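Local atomic coordinates of chitinase (Paenibacillus sp. FPU-7, PDB entry 5GZT), a protein that probably hydrolyses internal beta-1,4 linkages between N-acetylglucosamine units of chitin and chitodextrins, as an endochitinase with two family 18 catalytic regions. Residues Gly696-Ala699 and Gly700-Tyr703; Val736-Lys739 and Ala740-Leu744. All coordinates share one frame; numbering follows the deposited sequence.

Contact 1 of 2, residues Gly696-Ala699 and Gly700-Tyr703; sequences GIPA and GITY. With FMT (formic acid), chain J.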
loop_
_atom_site.group_PDB
_atom_site.type_symbol
_atom_site.label_atom_id
_atom_site.label_comp_id
_atom_site.label_asym_id
_atom_site.label_seq_id
_atom_site.Cartn_x
_atom_site.Cartn_y
_atom_site.Cartn_z
ATOM N N GLY B 696 30.597 30.407 3.230
ATOM C CA GLY B 696 31.329 30.677 2.038
ATOM C C GLY B 696 30.944 32.019 1.461
ATOM O O GLY B 696 31.555 32.404 0.500
ATOM N N ILE B 697 29.965 32.756 2.021
ATOM C CA ILE B 697 29.616 34.064 1.445
ATOM C C ILE B 697 30.791 34.963 1.822
ATOM O O ILE B 697 31.215 34.911 2.950
ATOM C CB ILE B 697 28.365 34.654 2.094
ATOM C CG1 ILE B 697 27.106 33.756 1.874
ATOM C CG2 ILE B 697 28.125 36.060 1.598
ATOM C CD1 ILE B 697 26.643 33.708 0.454
ATOM N N PRO B 698 31.331 35.775 0.903
ATOM C CA PRO B 698 32.576 36.551 1.263
ATOM C C PRO B 698 32.417 37.507 2.411
ATOM O O PRO B 698 31.323 37.962 2.690
ATOM C CB PRO B 698 32.850 37.352 -0.008
ATOM C CG PRO B 698 32.254 36.475 -1.100
ATOM C CD PRO B 698 31.004 35.945 -0.512
ATOM N N ALA B 699 33.529 37.831 3.067
ATOM C CA ALA B 699 33.513 38.604 4.293
ATOM C C ALA B 699 32.991 39.997 3.936
ATOM O O ALA B 699 33.326 40.569 2.847
ATOM C CB ALA B 699 34.936 38.710 4.886
ATOM N N GLY B 700 32.066 40.472 4.769
ATOM C CA GLY B 700 31.524 41.817 4.605
ATOM C C GLY B 700 30.310 41.824 3.662
ATOM O O GLY B 700 29.672 42.881 3.563
ATOM N N ILE B 701 29.954 40.671 3.040
ATOM C CA ILE B 701 28.763 40.576 2.247
ATOM C C ILE B 701 27.649 40.002 3.129
ATOM O O ILE B 701 27.795 38.962 3.729
ATOM C CB ILE B 701 28.916 39.747 1.007
ATOM C CG1 ILE B 701 30.030 40.200 0.058
ATOM C CG2 ILE B 701 27.596 39.737 0.240
ATOM C CD1 ILE B 701 29.797 41.573 -0.443
ATOM N N THR B 702 26.555 40.732 3.260
ATOM C CA THR B 702 25.447 40.243 4.116
ATOM C C THR B 702 24.438 39.362 3.330
ATOM O O THR B 702 24.374 39.392 2.118
ATOM C CB THR B 702 24.748 41.399 4.784
ATOM O OG1 THR B 702 24.228 42.253 3.771
ATOM C CG2 THR B 702 25.784 42.147 5.624
ATOM N N TYR B 703 23.736 38.507 4.041
ATOM C CA TYR B 703 22.756 37.666 3.399
ATOM C C TYR B 703 21.685 37.408 4.427
ATOM O O TYR B 703 21.920 37.512 5.626
ATOM C CB TYR B 703 23.389 36.320 2.977
ATOM C CG TYR B 703 23.946 35.545 4.136
ATOM C CD1 TYR B 703 25.270 35.732 4.579
ATOM C CD2 TYR B 703 23.187 34.614 4.792
ATOM C CE1 TYR B 703 25.786 35.018 5.659
ATOM C CE2 TYR B 703 23.706 33.887 5.876
ATOM C CZ TYR B 703 25.011 34.098 6.254
ATOM O OH TYR B 703 25.491 33.425 7.295
HETATM C C FMT J . 24.869 31.194 9.275
HETATM O O1 FMT J . 24.053 31.322 8.318
HETATM O O2 FMT J . 24.576 30.643 10.499
#
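Ile-697, near the start of the loop joining strands 692-695 and 703-707 of the immunoglobulin-like domain, meets both Ile-701 and Tyr-703 with separate branches. With chi1 at -62°, CG2 lies anti to the backbone N and packs 3.8 Å from Ile-701 CB, the two side chains crossing at about a right angle. The other branch, CG1, reaches Tyr-703 CD1 at 3.8 Å, approaching the ring obliquely. A beta-branched residue suits this place because it offers apolar surface in two directions. Val-719 of strand 714-723 also touches both isoleucines, tying the loop to that strand.

Pro-698 opens a type II beta turn that ends at Ile-701, its ring restraining phi near -61° at the entry. Its carbonyl O accepts the hydrogen bond from Ile-701 N at 3.1 Å, and its CB lies 4.0 Å from Ile-701 CG1. Ala-699 follows at the exposed second turn position, its methyl pointing away from the returning arm. Next comes Gly-700 with phi 88°, the left-handed conformation of the third turn position, where a CB would run into Ala-699 O. Tyr-703 OH donates a 2.7 Å hydrogen bond to O1 of a formic acid molecule, probably a crystallisation additive; that oxygen lies in the ring plane, at its edge. One backbone bond thus closes the turn and apolar contacts join its arms, whereas the tyrosine hydroxyl is accessible to a small solute.

Contact 2 of 2, residues Val736-Lys739 and Ala740-Leu744; sequences VVVK and ASAVL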
loop_
_atom_site.group_PDB
_atom_site.type_symbol
_atom_site.label_atom_id
_atom_site.label_comp_id
_atom_site.label_asym_id
_atom_site.label_seq_id
_atom_site.Cartn_x
_atom_site.Cartn_y
_atom_site.Cartn_z
ATOM N N VAL B 736 25.040 25.219 2.230
ATOM C CA VAL B 736 23.790 25.548 2.915
ATOM C C VAL B 736 23.336 24.337 3.691
ATOM O O VAL B 736 23.100 23.293 3.127
ATOM C CB VAL B 736 22.667 25.935 1.901
ATOM C CG1 VAL B 736 21.395 26.356 2.649
ATOM C CG2 VAL B 736 23.182 27.126 1.080
ATOM N N VAL B 737 23.266 24.444 5.011
ATOM C CA VAL B 737 22.732 23.321 5.749
ATOM C C VAL B 737 21.323 23.729 6.232
ATOM O O VAL B 737 21.172 24.795 6.787
ATOM C CB VAL B 737 23.591 23.019 6.991
ATOM C CG1 VAL B 737 22.857 22.051 7.897
ATOM C CG2 VAL B 737 25.012 22.490 6.571
ATOM N N VAL B 738 20.344 22.856 6.000
ATOM C CA VAL B 738 18.991 23.040 6.478
ATOM C C VAL B 738 18.835 22.266 7.768
ATOM O O VAL B 738 18.907 21.020 7.786
ATOM C CB VAL B 738 17.972 22.531 5.441
ATOM C CG1 VAL B 738 16.546 22.850 5.871
ATOM C CG2 VAL B 738 18.205 23.209 4.130
ATOM N N LYS B 739 18.653 22.996 8.847
ATOM C CA LYS B 739 18.706 22.347 10.162
ATOM C C LYS B 739 17.435 21.606 10.436
ATOM O O LYS B 739 16.383 21.924 9.836
ATOM C CB LYS B 739 18.906 23.374 11.266
ATOM C CG LYS B 739 20.093 24.247 11.081
ATOM C CD LYS B 739 21.399 23.584 11.367
ATOM C CE LYS B 739 21.675 23.506 12.867
ATOM N NZ LYS B 739 22.682 22.402 13.094
ATOM N N ALA B 740 17.527 20.625 11.362
ATOM C CA ALA B 740 16.377 19.885 11.880
ATOM C C ALA B 740 15.271 20.856 12.339
ATOM O O ALA B 740 14.097 20.584 12.176
ATOM C CB ALA B 740 16.779 18.940 13.018
ATOM N N SER B 741 15.642 21.961 12.916
ATOM C CA SER B 741 14.668 22.933 13.435
ATOM C C SER B 741 13.862 23.626 12.324
ATOM O O SER B 741 12.850 24.244 12.617
ATOM C CB SER B 741 15.383 23.931 14.293
ATOM O OG SER B 741 16.186 24.802 13.469
ATOM N N ALA B 742 14.290 23.511 11.056
ATOM C CA ALA B 742 13.582 24.191 9.935
ATOM C C ALA B 742 12.302 23.535 9.549
ATOM O O ALA B 742 11.479 24.189 8.942
ATOM C CB ALA B 742 14.479 24.272 8.682
ATOM N N VAL B 743 12.141 22.237 9.847
ATOM C CA VAL B 743 11.049 21.455 9.248
ATOM C C VAL B 743 9.961 21.151 10.299
ATOM O O VAL B 743 10.174 21.278 11.487
ATOM C CB VAL B 743 11.531 20.143 8.622
ATOM C CG1 VAL B 743 12.534 20.471 7.486
ATOM C CG2 VAL B 743 12.200 19.215 9.648
ATOM N N LEU B 744 8.839 20.702 9.786
ATOM C CA LEU B 744 7.622 20.427 10.491
ATOM C C LEU B 744 7.680 19.033 11.089
ATOM O O LEU B 744 7.059 18.791 12.076
ATOM C CB LEU B 744 6.425 20.509 9.462
ATOM C CG LEU B 744 6.050 21.943 9.062
ATOM C CD1 LEU B 744 4.940 22.000 7.994
ATOM C CD2 LEU B 744 5.631 22.776 10.221
#
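Lys-739 and Ala-742 are joined across a 3-10 turn, residues 740-742, which follows directly on strand 732-738 of the immunoglobulin-like domain. The stronger of its two i+3 backbone bonds runs from Ala-742 N to Lys-739 O, at 2.9 Å and with an angle of 159° at the hydrogen. The donor stands well above the carbonyl plane of Lys-739, 55° out of it and therefore off the lone pairs, although the N-H itself points nearly straight at the oxygen. A second, weak bond from Val-743 N to Ala-740 O, 3.5 Å long, carries the winding one residue further.

Apolar contact comes from the end of the strand. Val-738 has CG1 anti to its own N (chi1 -174°), and this methyl meets Ala-742 CB at 3.8 Å. Both residues are buried: valine favours the extended strand, while the single methyl of alanine fits the tight turn. Val-738 and Val-743 both touch Val-652, in a loop of the same chain.

The polar ends look outside the turn. Bends at chi2 and chi3 fold the lysine chain back, and its NZ forms a salt bridge with Asp-750, whose carboxylate also takes a hydrogen bond from Ala-740 N. Ser-741 OG is hydrogen-bonded to Asp-691 OD1. Within the turn that hydroxyl oxygen comes no closer than 3.8 Å to the lysine, where it meets Lys-739 CB.

Both contacts are local turns of the immunoglobulin-like domain, with centres about 21 Å apart and nearest atoms about 7 Å apart, so they do not touch. Contact 1 lies at the surface; contact 2 is partly buried. They share strands: contact 1 follows strand 692-695 and packs on 732-738, whereas contact 2 ends 732-738, which pairs with 692-695. Each is closed by a backbone bond between residues three apart, yet the turn types differ, glycine serving the type II corner of residues 698-701 and small residues the 3-10 winding. Side chains hold contact 1 mainly by apolar packing; contact 2 adds carboxylate partners from neighbouring loops, and Leu-744 reaches strand 578-582.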